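Local coordinates for protein dnab-like replicative helicase (Bacillus phage SPP1, PDB 3BH0) that unwinds duplex DNA in phage replication as a DnaB-family hexameric helicase, this piece being its ATPase domain, which probably hydrolyses ATP to drive the work, at residues 64-72 with 210-218; 254-265 with 278-287. All coordinates share one frame; numbering follows the deposited sequence.

In the fold
From the N terminus, the chain leaves helix 56-62, passes the turn at 66-69 and enters strand 70-74, with the probable P-loop (Walker A) just beyond it. Much of the ATPase domain follows before helix 202-220 returns to that turn and strand. Interaction 1 closes this long loop, with 137 residues between its segments. Interaction 2 comes later and closes a short one, a strand pair with 12 residues between its segments. The two are in series and neither encloses the other. They meet in one sheet, where strands 70-74 and 259-265 are neighbours and Leu72 O lies 2.7 Å from Glu261 N. Asp258 joins them through Lys214, Arg68 and Arg287.

Interaction 1: 64-72 with 210-218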
loop_
_atom_site.group_PDB
_atom_site.type_symbol
_atom_site.label_atom_id
_atom_site.label_comp_id
_atom_site.label_asym_id
_atom_site.label_seq_id
_atom_site.Cartn_x
_atom_site.Cartn_y
_atom_site.Cartn_z
ATOM N N GLY A 64 5.430 -11.016 -5.791
ATOM C CA GLY A 64 5.871 -10.169 -4.683
ATOM C C GLY A 64 6.407 -8.838 -5.170
ATOM O O GLY A 64 6.751 -8.684 -6.354
ATOM N N TYR A 65 6.464 -7.866 -4.260
ATOM C CA TYR A 65 7.032 -6.565 -4.574
ATOM C C TYR A 65 8.536 -6.663 -4.549
ATOM O O TYR A 65 9.102 -7.280 -3.672
ATOM C CB TYR A 65 6.550 -5.480 -3.600
ATOM C CG TYR A 65 5.053 -5.252 -3.609
ATOM C CD1 TYR A 65 4.356 -5.048 -4.811
ATOM C CD2 TYR A 65 4.332 -5.246 -2.415
ATOM C CE1 TYR A 65 2.989 -4.845 -4.820
ATOM C CE2 TYR A 65 2.955 -5.044 -2.414
ATOM C CZ TYR A 65 2.288 -4.840 -3.615
ATOM O OH TYR A 65 0.920 -4.635 -3.595
ATOM N N LYS A 66 9.174 -6.049 -5.533
ATOM C CA LYS A 66 10.625 -6.119 -5.670
ATOM C C LYS A 66 11.263 -4.896 -5.037
ATOM O O LYS A 66 10.737 -3.788 -5.141
ATOM C CB LYS A 66 11.051 -6.193 -7.152
ATOM C CG LYS A 66 10.281 -7.198 -8.030
ATOM C CD LYS A 66 10.356 -8.644 -7.519
ATOM C CE LYS A 66 9.542 -9.561 -8.424
ATOM N NZ LYS A 66 8.856 -10.604 -7.613
ATOM N N ARG A 67 12.410 -5.117 -4.410
ATOM C CA ARG A 67 13.269 -4.063 -3.891
ATOM C C ARG A 67 13.339 -2.756 -4.719
ATOM O O ARG A 67 13.669 -1.709 -4.186
ATOM C CB ARG A 67 14.677 -4.625 -3.684
ATOM C CG ARG A 67 14.746 -5.848 -2.771
ATOM C CD ARG A 67 15.447 -5.527 -1.445
ATOM N NE ARG A 67 15.952 -6.735 -0.781
ATOM C CZ ARG A 67 16.825 -6.747 0.232
ATOM N NH1 ARG A 67 17.322 -5.607 0.718
ATOM N NH2 ARG A 67 17.205 -7.911 0.764
ATOM N N ARG A 68 13.016 -2.769 -5.997
ATOM C CA ARG A 68 13.054 -1.493 -6.728
ATOM C C ARG A 68 11.676 -0.841 -7.007
ATOM O O ARG A 68 11.599 0.310 -7.467
ATOM C CB ARG A 68 13.869 -1.672 -8.025
ATOM C CG ARG A 68 13.111 -2.228 -9.230
ATOM C CD ARG A 68 12.893 -1.149 -10.304
ATOM N NE ARG A 68 11.994 -1.633 -11.352
ATOM C CZ ARG A 68 11.622 -0.949 -12.434
ATOM N NH1 ARG A 68 12.045 0.287 -12.657
ATOM N NH2 ARG A 68 10.808 -1.516 -13.310
ATOM N N ASN A 69 10.604 -1.579 -6.714
ATOM C CA ASN A 69 9.257 -1.207 -7.163
ATOM C C ASN A 69 8.703 0.077 -6.558
ATOM O O ASN A 69 8.882 0.369 -5.381
ATOM C CB ASN A 69 8.248 -2.342 -6.937
ATOM C CG ASN A 69 8.557 -3.594 -7.739
ATOM O OD1 ASN A 69 8.011 -4.658 -7.447
ATOM N ND2 ASN A 69 9.426 -3.482 -8.753
ATOM N N PHE A 70 8.028 0.833 -7.402
ATOM C CA PHE A 70 7.244 1.961 -6.971
ATOM C C PHE A 70 5.803 1.586 -7.298
ATOM O O PHE A 70 5.410 1.532 -8.470
ATOM C CB PHE A 70 7.697 3.222 -7.704
ATOM C CG PHE A 70 6.890 4.434 -7.396
ATOM C CD1 PHE A 70 6.358 4.638 -6.129
ATOM C CD2 PHE A 70 6.679 5.393 -8.373
ATOM C CE1 PHE A 70 5.610 5.763 -5.848
ATOM C CE2 PHE A 70 5.924 6.529 -8.101
ATOM C CZ PHE A 70 5.394 6.712 -6.833
ATOM N N VAL A 71 5.036 1.265 -6.260
ATOM C CA VAL A 71 3.655 0.854 -6.446
ATOM C C VAL A 71 2.658 1.874 -5.926
ATOM O O VAL A 71 2.839 2.500 -4.884
ATOM C CB VAL A 71 3.368 -0.634 -6.010
ATOM C CG1 VAL A 71 4.528 -1.230 -5.285
ATOM C CG2 VAL A 71 2.094 -0.781 -5.209
ATOM N N LEU A 72 1.625 2.054 -6.734
ATOM C CA LEU A 72 0.577 3.017 -6.511
ATOM C C LEU A 72 -0.751 2.298 -6.226
ATOM O O LEU A 72 -1.139 1.383 -6.936
ATOM C CB LEU A 72 0.466 3.906 -7.750
ATOM C CG LEU A 72 -0.145 5.277 -7.535
ATOM C CD1 LEU A 72 0.881 6.198 -6.844
ATOM C CD2 LEU A 72 -0.587 5.844 -8.865
ATOM N N SER A 210 6.595 12.350 -7.773
ATOM C CA SER A 210 6.572 11.017 -8.397
ATOM C C SER A 210 7.970 10.515 -8.810
ATOM O O SER A 210 8.368 9.402 -8.453
ATOM C CB SER A 210 5.588 11.011 -9.587
ATOM O OG SER A 210 5.860 9.954 -10.504
ATOM N N ARG A 211 8.711 11.342 -9.551
ATOM C CA ARG A 211 10.085 11.006 -9.958
ATOM C C ARG A 211 10.949 10.676 -8.761
ATOM O O ARG A 211 11.656 9.655 -8.762
ATOM C CB ARG A 211 10.737 12.147 -10.755
ATOM C CG ARG A 211 10.253 12.261 -12.175
ATOM C CD ARG A 211 11.062 13.290 -12.949
ATOM N NE ARG A 211 10.989 14.620 -12.344
ATOM C CZ ARG A 211 10.102 15.538 -12.696
ATOM N NH1 ARG A 211 9.224 15.253 -13.644
ATOM N NH2 ARG A 211 10.090 16.744 -12.112
ATOM N N ASP A 212 10.867 11.528 -7.738
ATOM C CA ASP A 212 11.691 11.395 -6.538
ATOM C C ASP A 212 11.357 10.127 -5.738
ATOM O O ASP A 212 12.265 9.469 -5.176
ATOM C CB ASP A 212 11.608 12.675 -5.675
ATOM C CG ASP A 212 12.234 13.906 -6.369
ATOM O OD1 ASP A 212 12.780 13.750 -7.485
ATOM O OD2 ASP A 212 12.186 15.032 -5.819
ATOM N N LEU A 213 10.065 9.773 -5.711
ATOM C CA LEU A 213 9.617 8.560 -5.008
ATOM C C LEU A 213 10.162 7.312 -5.668
ATOM O O LEU A 213 10.526 6.349 -4.994
ATOM C CB LEU A 213 8.080 8.489 -4.893
ATOM C CG LEU A 213 7.488 9.354 -3.775
ATOM C CD1 LEU A 213 5.969 9.357 -3.797
ATOM C CD2 LEU A 213 8.016 8.954 -2.378
ATOM N N LYS A 214 10.213 7.329 -6.992
ATOM C CA LYS A 214 10.748 6.196 -7.750
ATOM C C LYS A 214 12.285 6.128 -7.611
ATOM O O LYS A 214 12.854 5.047 -7.398
ATOM C CB LYS A 214 10.288 6.278 -9.220
ATOM C CG LYS A 214 10.892 5.248 -10.186
ATOM C CD LYS A 214 10.866 3.826 -9.642
ATOM C CE LYS A 214 11.373 2.821 -10.664
ATOM N NZ LYS A 214 11.264 1.439 -10.101
ATOM N N LYS A 215 12.939 7.286 -7.730
ATOM C CA LYS A 215 14.388 7.400 -7.529
ATOM C C LYS A 215 14.773 6.873 -6.134
ATOM O O LYS A 215 15.697 6.072 -6.003
ATOM C CB LYS A 215 14.846 8.854 -7.713
ATOM C CG LYS A 215 16.283 8.963 -8.192
ATOM C CD LYS A 215 16.876 10.342 -7.990
ATOM C CE LYS A 215 16.653 11.236 -9.200
ATOM N NZ LYS A 215 17.412 12.523 -9.040
ATOM N N MET A 216 14.033 7.307 -5.110
ATOM C CA MET A 216 14.210 6.813 -3.749
ATOM C C MET A 216 14.053 5.293 -3.640
ATOM O O MET A 216 14.872 4.628 -3.004
ATOM C CB MET A 216 13.240 7.506 -2.796
ATOM C CG MET A 216 13.330 6.994 -1.354
ATOM S SD MET A 216 12.257 7.895 -0.227
ATOM C CE MET A 216 10.662 7.180 -0.653
ATOM N N ALA A 217 12.997 4.749 -4.247
ATOM C CA ALA A 217 12.781 3.303 -4.295
ATOM C C ALA A 217 14.035 2.614 -4.829
ATOM O O ALA A 217 14.541 1.664 -4.230
ATOM C CB ALA A 217 11.568 2.974 -5.171
ATOM N N ARG A 218 14.521 3.125 -5.962
ATOM C CA ARG A 218 15.706 2.606 -6.648
ATOM C C ARG A 218 17.012 2.832 -5.866
ATOM O O ARG A 218 17.748 1.880 -5.607
ATOM C CB ARG A 218 15.806 3.226 -8.054
ATOM C CG ARG A 218 14.779 2.689 -9.043
ATOM C CD ARG A 218 15.346 1.580 -9.932
ATOM N NE ARG A 218 16.191 2.168 -10.967
ATOM C CZ ARG A 218 17.458 1.841 -11.209
ATOM N NH1 ARG A 218 18.065 0.867 -10.540
ATOM N NH2 ARG A 218 18.097 2.481 -12.168
#
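Phe70 points from the start of strand 70-74 toward helix 202-220, and its ring meets one side of that helix. CG lies opposite the backbone N about CA-CB (chi1 176°), which carries the ring toward Leu213 and Ser210. Leu213 CB sits over one face of the Phe70 ring in a CH-pi contact, 4.1 Å from the centroid. The backbone N of Lys214 lies above the ring as well, nearer its rim. Ser210 O approaches the Phe70 ring obliquely, 3.8 Å from CE2.

Lys214 crosses Phe70 obliquely and reaches the turn with its tip. Its chain bends at chi2 (47°). Lys214 CB packs 3.8 Å from Phe70 CD2, and CD lies beside Phe70 CB. Lys214 NZ then gives a hydrogen bond to Arg68 O, 2.9 Å away, from well above the carbonyl plane. The same NZ has a salt bridge to OD2 of Asp258, in the loop just before the neighbouring strand 259-265. Arg68 NH2 pairs with OD1, so the shared carboxylate probably offsets the like charges of Arg68 and Lys214.

Arg68 and Arg218 run side by side and point the same way. Arg68 CD and Arg218 CD are 3.7 Å apart, and the guanidinium planes stand 71° apart. Ala217 CB packs against the loop backbone, 3.5 Å from Arg68 O. Lys66 to Asn69 form a type I beta turn, and Asn69 OD1 takes the Lys66 backbone N. Ser210 OG is held by Asp256. This is helix-on-sheet packing of the P-loop NTPase fold, with helix 202-220 laid against strand 70-74 just ahead of the probable Walker A loop.

Interaction 2: 254-265 with 278-287; sequences EQDADIIEFLYR and IVEVIIAKHR
Lys285 packs its CB against Ile260 CD1, 3.9 Å away, in the antiparallel part of the mixed sheet of this P-loop ATPase domain. Here strand 259-265, next to the parallel strand 70-74, pairs with strand 278-286. A chi1 of -170° swings the Lys285 chain away from its own backbone N, and it stays extended. CD also touches Ile260 CD1, then passes Glu254 O and Ala257 O. Lys285 NZ ends among backbone carbonyls at the end of helix 252-256. It donates to Glu254 O, in the carbonyl plane at 2.9 Å. Ala257 O lies implausibly close to Lys285 NZ, at 2.5 Å, so that bond is doubtful in detail.

Phe262 and Ile282 form a hydrogen-bonded pair, and so do Tyr264 and Glu280. Ala284 N bonds Ile260 O and Ile260 N bonds Lys285 O, as in a classic beta bulge. Ala284 CB touches Phe262 CE2, approaching the ring obliquely. Leu263 CD1 lies 3.8 Å from Val281 CG2 on the face toward helix 81-93.

Arg287 NH2 donates to Gln255 O in the guanidinium plane. Arg287 also forms a salt bridge with Asp258, whose OD1 takes Arg68 too. Arg287 NE meets the anti lone pair of Asp258 OD1 at 2.6 Å, with a nearly straight N-H...O angle of 178°.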
loop_
_atom_site.group_PDB
_atom_site.type_symbol
_atom_site.label_atom_id
_atom_site.label_comp_id
_atom_site.label_asym_id
_atom_site.label_seq_id
_atom_site.Cartn_x
_atom_site.Cartn_y
_atom_site.Cartn_z
ATOM N N GLU A 254 1.635 7.831 -13.714
ATOM C CA GLU A 254 1.463 6.539 -14.375
ATOM C C GLU A 254 2.750 6.044 -15.038
ATOM O O GLU A 254 2.965 4.839 -15.181
ATOM C CB GLU A 254 0.304 6.566 -15.383
ATOM C CG GLU A 254 0.604 7.226 -16.721
ATOM C CD GLU A 254 -0.452 6.918 -17.777
ATOM O OE1 GLU A 254 -1.135 7.876 -18.198
ATOM O OE2 GLU A 254 -0.599 5.733 -18.181
ATOM N N GLN A 255 3.607 6.978 -15.437
ATOM C CA GLN A 255 4.862 6.614 -16.079
ATOM C C GLN A 255 5.870 6.028 -15.090
ATOM O O GLN A 255 6.456 4.981 -15.353
ATOM C CB GLN A 255 5.405 7.792 -16.893
ATOM C CG GLN A 255 4.584 7.966 -18.200
ATOM C CD GLN A 255 4.783 9.304 -18.890
ATOM O OE1 GLN A 255 5.896 9.799 -18.995
ATOM N NE2 GLN A 255 3.694 9.887 -19.375
ATOM N N ASP A 256 6.014 6.657 -13.930
ATOM C CA ASP A 256 7.020 6.223 -12.957
ATOM C C ASP A 256 6.732 4.908 -12.238
ATOM O O ASP A 256 7.654 4.142 -11.951
ATOM C CB ASP A 256 7.309 7.343 -11.959
ATOM C CG ASP A 256 7.970 8.533 -12.621
ATOM O OD1 ASP A 256 8.734 8.326 -13.600
ATOM O OD2 ASP A 256 7.724 9.670 -12.180
ATOM N N ALA A 257 5.457 4.638 -11.969
ATOM C CA ALA A 257 5.070 3.454 -11.212
ATOM C C ALA A 257 5.270 2.170 -12.013
ATOM O O ALA A 257 5.003 2.100 -13.215
ATOM C CB ALA A 257 3.627 3.569 -10.736
ATOM N N ASP A 258 5.759 1.155 -11.328
ATOM C CA ASP A 258 5.874 -0.170 -11.901
ATOM C C ASP A 258 4.535 -0.885 -11.781
ATOM O O ASP A 258 4.116 -1.615 -12.682
ATOM C CB ASP A 258 6.992 -0.927 -11.175
ATOM C CG ASP A 258 8.269 -0.115 -11.124
ATOM O OD1 ASP A 258 8.730 0.320 -12.209
ATOM O OD2 ASP A 258 8.773 0.153 -10.015
ATOM N N ILE A 259 3.869 -0.655 -10.653
ATOM C CA ILE A 259 2.582 -1.263 -10.378
ATOM C C ILE A 259 1.557 -0.203 -9.966
ATOM O O ILE A 259 1.826 0.656 -9.126
ATOM C CB ILE A 259 2.697 -2.380 -9.320
ATOM C CG1 ILE A 259 3.749 -3.408 -9.764
ATOM C CG2 ILE A 259 1.332 -3.054 -9.116
ATOM C CD1 ILE A 259 4.134 -4.469 -8.736
ATOM N N ILE A 260 0.392 -0.265 -10.584
ATOM C CA ILE A 260 -0.718 0.580 -10.211
ATOM C C ILE A 260 -1.923 -0.296 -9.936
ATOM O O ILE A 260 -2.478 -0.934 -10.832
ATOM C CB ILE A 260 -1.045 1.624 -11.299
ATOM C CG1 ILE A 260 0.173 2.523 -11.550
ATOM C CG2 ILE A 260 -2.313 2.430 -10.916
ATOM C CD1 ILE A 260 0.020 3.518 -12.719
ATOM N N GLU A 261 -2.321 -0.337 -8.677
ATOM C CA GLU A 261 -3.520 -1.057 -8.325
ATOM C C GLU A 261 -4.660 -0.108 -7.959
ATOM O O GLU A 261 -4.555 0.676 -7.027
ATOM C CB GLU A 261 -3.240 -2.126 -7.264
ATOM C CG GLU A 261 -2.159 -1.786 -6.289
ATOM C CD GLU A 261 -1.563 -3.000 -5.602
ATOM O OE1 GLU A 261 -0.728 -3.664 -6.222
ATOM O OE2 GLU A 261 -1.885 -3.267 -4.428
ATOM N N PHE A 262 -5.719 -0.150 -8.763
ATOM C CA PHE A 262 -6.959 0.552 -8.477
ATOM C C PHE A 262 -7.862 -0.330 -7.623
ATOM O O PHE A 262 -7.846 -1.556 -7.749
ATOM C CB PHE A 262 -7.701 0.897 -9.769
ATOM C CG PHE A 262 -7.008 1.910 -10.642
ATOM C CD1 PHE A 262 -6.450 3.057 -10.106
ATOM C CD2 PHE A 262 -6.975 1.736 -12.017
ATOM C CE1 PHE A 262 -5.831 4.006 -10.934
ATOM C CE2 PHE A 262 -6.374 2.681 -12.858
ATOM C CZ PHE A 262 -5.798 3.814 -12.312
ATOM N N LEU A 263 -8.629 0.306 -6.748
ATOM C CA LEU A 263 -9.675 -0.359 -5.989
ATOM C C LEU A 263 -11.037 0.138 -6.450
ATOM O O LEU A 263 -11.242 1.327 -6.678
ATOM C CB LEU A 263 -9.510 -0.119 -4.488
ATOM C CG LEU A 263 -8.574 -0.971 -3.613
ATOM C CD1 LEU A 263 -7.522 -1.785 -4.357
ATOM C CD2 LEU A 263 -7.893 -0.063 -2.637
ATOM N N TYR A 264 -11.966 -0.791 -6.597
ATOM C CA TYR A 264 -13.326 -0.478 -6.965
ATOM C C TYR A 264 -14.226 -1.384 -6.165
ATOM O O TYR A 264 -14.025 -2.596 -6.131
ATOM C CB TYR A 264 -13.512 -0.713 -8.457
ATOM C CG TYR A 264 -14.913 -0.521 -8.967
ATOM C CD1 TYR A 264 -15.423 0.755 -9.188
ATOM C CD2 TYR A 264 -15.721 -1.614 -9.254
ATOM C CE1 TYR A 264 -16.707 0.933 -9.674
ATOM C CE2 TYR A 264 -17.004 -1.451 -9.734
ATOM C CZ TYR A 264 -17.495 -0.181 -9.943
ATOM O OH TYR A 264 -18.769 -0.010 -10.425
ATOM N N ARG A 265 -15.206 -0.781 -5.504
ATOM C CA ARG A 265 -16.173 -1.520 -4.703
ATOM C C ARG A 265 -17.558 -1.289 -5.320
ATOM O O ARG A 265 -18.175 -0.252 -5.098
ATOM C CB ARG A 265 -16.080 -1.028 -3.265
ATOM C CG ARG A 265 -16.819 -1.858 -2.251
ATOM C CD ARG A 265 -16.657 -1.252 -0.870
ATOM N NE ARG A 265 -17.956 -1.143 -0.219
ATOM C CZ ARG A 265 -18.562 -0.000 0.097
ATOM N NH1 ARG A 265 -17.978 1.168 -0.142
ATOM N NH2 ARG A 265 -19.758 -0.032 0.666
ATOM N N ILE A 278 -17.697 -7.115 -2.435
ATOM C CA ILE A 278 -16.485 -7.414 -3.206
ATOM C C ILE A 278 -15.715 -6.124 -3.526
ATOM O O ILE A 278 -16.273 -5.164 -4.049
ATOM C CB ILE A 278 -16.792 -8.193 -4.516
ATOM C CG1 ILE A 278 -17.377 -9.591 -4.222
ATOM C CG2 ILE A 278 -15.554 -8.273 -5.405
ATOM C CD1 ILE A 278 -16.383 -10.618 -3.670
ATOM N N VAL A 279 -14.437 -6.113 -3.165
ATOM C CA VAL A 279 -13.526 -5.095 -3.614
ATOM C C VAL A 279 -12.659 -5.736 -4.682
ATOM O O VAL A 279 -11.961 -6.718 -4.416
ATOM C CB VAL A 279 -12.650 -4.555 -2.461
ATOM C CG1 VAL A 279 -11.475 -3.731 -3.001
ATOM C CG2 VAL A 279 -13.487 -3.701 -1.533
ATOM N N GLU A 280 -12.699 -5.189 -5.888
ATOM C CA GLU A 280 -11.765 -5.638 -6.904
ATOM C C GLU A 280 -10.502 -4.767 -6.990
ATOM O O GLU A 280 -10.558 -3.524 -7.038
ATOM C CB GLU A 280 -12.441 -5.855 -8.259
ATOM C CG GLU A 280 -13.125 -4.668 -8.882
ATOM C CD GLU A 280 -13.760 -5.017 -10.235
ATOM O OE1 GLU A 280 -14.689 -5.852 -10.280
ATOM O OE2 GLU A 280 -13.324 -4.453 -11.268
ATOM N N VAL A 281 -9.362 -5.450 -6.956
ATOM C CA VAL A 281 -8.074 -4.835 -7.152
ATOM C C VAL A 281 -7.761 -4.901 -8.639
ATOM O O VAL A 281 -7.455 -5.966 -9.179
ATOM C CB VAL A 281 -6.993 -5.537 -6.318
ATOM C CG1 VAL A 281 -5.654 -4.867 -6.507
ATOM C CG2 VAL A 281 -7.371 -5.528 -4.847
ATOM N N ILE A 282 -7.867 -3.760 -9.307
ATOM C CA ILE A 282 -7.568 -3.695 -10.728
ATOM C C ILE A 282 -6.120 -3.260 -10.929
ATOM O O ILE A 282 -5.784 -2.109 -10.662
ATOM C CB ILE A 282 -8.505 -2.709 -11.475
ATOM C CG1 ILE A 282 -9.956 -2.918 -11.044
ATOM C CG2 ILE A 282 -8.318 -2.825 -12.987
ATOM C CD1 ILE A 282 -10.917 -1.809 -11.505
ATOM N N ILE A 283 -5.279 -4.193 -11.378
ATOM C CA ILE A 283 -3.893 -3.934 -11.778
ATOM C C ILE A 283 -3.918 -3.268 -13.162
ATOM O O ILE A 283 -4.074 -3.937 -14.175
ATOM C CB ILE A 283 -3.045 -5.246 -11.805
ATOM C CG1 ILE A 283 -2.858 -5.822 -10.397
ATOM C CG2 ILE A 283 -1.665 -4.998 -12.374
ATOM C CD1 ILE A 283 -4.045 -6.631 -9.843
ATOM N N ALA A 284 -3.803 -1.942 -13.193
ATOM C CA ALA A 284 -3.953 -1.185 -14.444
ATOM C C ALA A 284 -2.612 -1.022 -15.161
ATOM O O ALA A 284 -2.565 -0.749 -16.358
ATOM C CB ALA A 284 -4.577 0.152 -14.174
ATOM N N LYS A 285 -1.526 -1.190 -14.410
ATOM C CA LYS A 285 -0.190 -1.154 -14.957
ATOM C C LYS A 285 0.679 -2.158 -14.232
ATOM O O LYS A 285 0.642 -2.275 -12.995
ATOM C CB LYS A 285 0.435 0.237 -14.864
ATOM C CG LYS A 285 1.721 0.322 -15.650
ATOM C CD LYS A 285 2.498 1.588 -15.381
ATOM C CE LYS A 285 3.822 1.561 -16.179
ATOM N NZ LYS A 285 4.739 2.591 -15.683
ATOM N N HIS A 286 1.447 -2.896 -15.024
ATOM C CA HIS A 286 2.374 -3.869 -14.503
ATOM C C HIS A 286 3.578 -3.974 -15.446
ATOM O O HIS A 286 3.480 -4.540 -16.549
ATOM C CB HIS A 286 1.686 -5.224 -14.311
ATOM C CG HIS A 286 2.462 -6.158 -13.441
ATOM N ND1 HIS A 286 1.945 -7.343 -12.971
ATOM C CD2 HIS A 286 3.717 -6.072 -12.944
ATOM C CE1 HIS A 286 2.851 -7.952 -12.230
ATOM N NE2 HIS A 286 3.937 -7.203 -12.201
ATOM N N ARG A 287 4.704 -3.415 -15.000
ATOM C CA ARG A 287 5.899 -3.269 -15.839
ATOM C C ARG A 287 6.526 -4.610 -16.233
ATOM O O ARG A 287 6.904 -4.821 -17.383
ATOM C CB ARG A 287 6.942 -2.391 -15.142
ATOM C CG ARG A 287 8.036 -1.905 -16.089
ATOM C CD ARG A 287 9.129 -1.129 -15.401
ATOM N NE ARG A 287 8.706 0.150 -14.805
ATOM C CZ ARG A 287 8.284 1.224 -15.472
ATOM N NH1 ARG A 287 8.170 1.210 -16.801
ATOM N NH2 ARG A 287 7.952 2.317 -14.801
#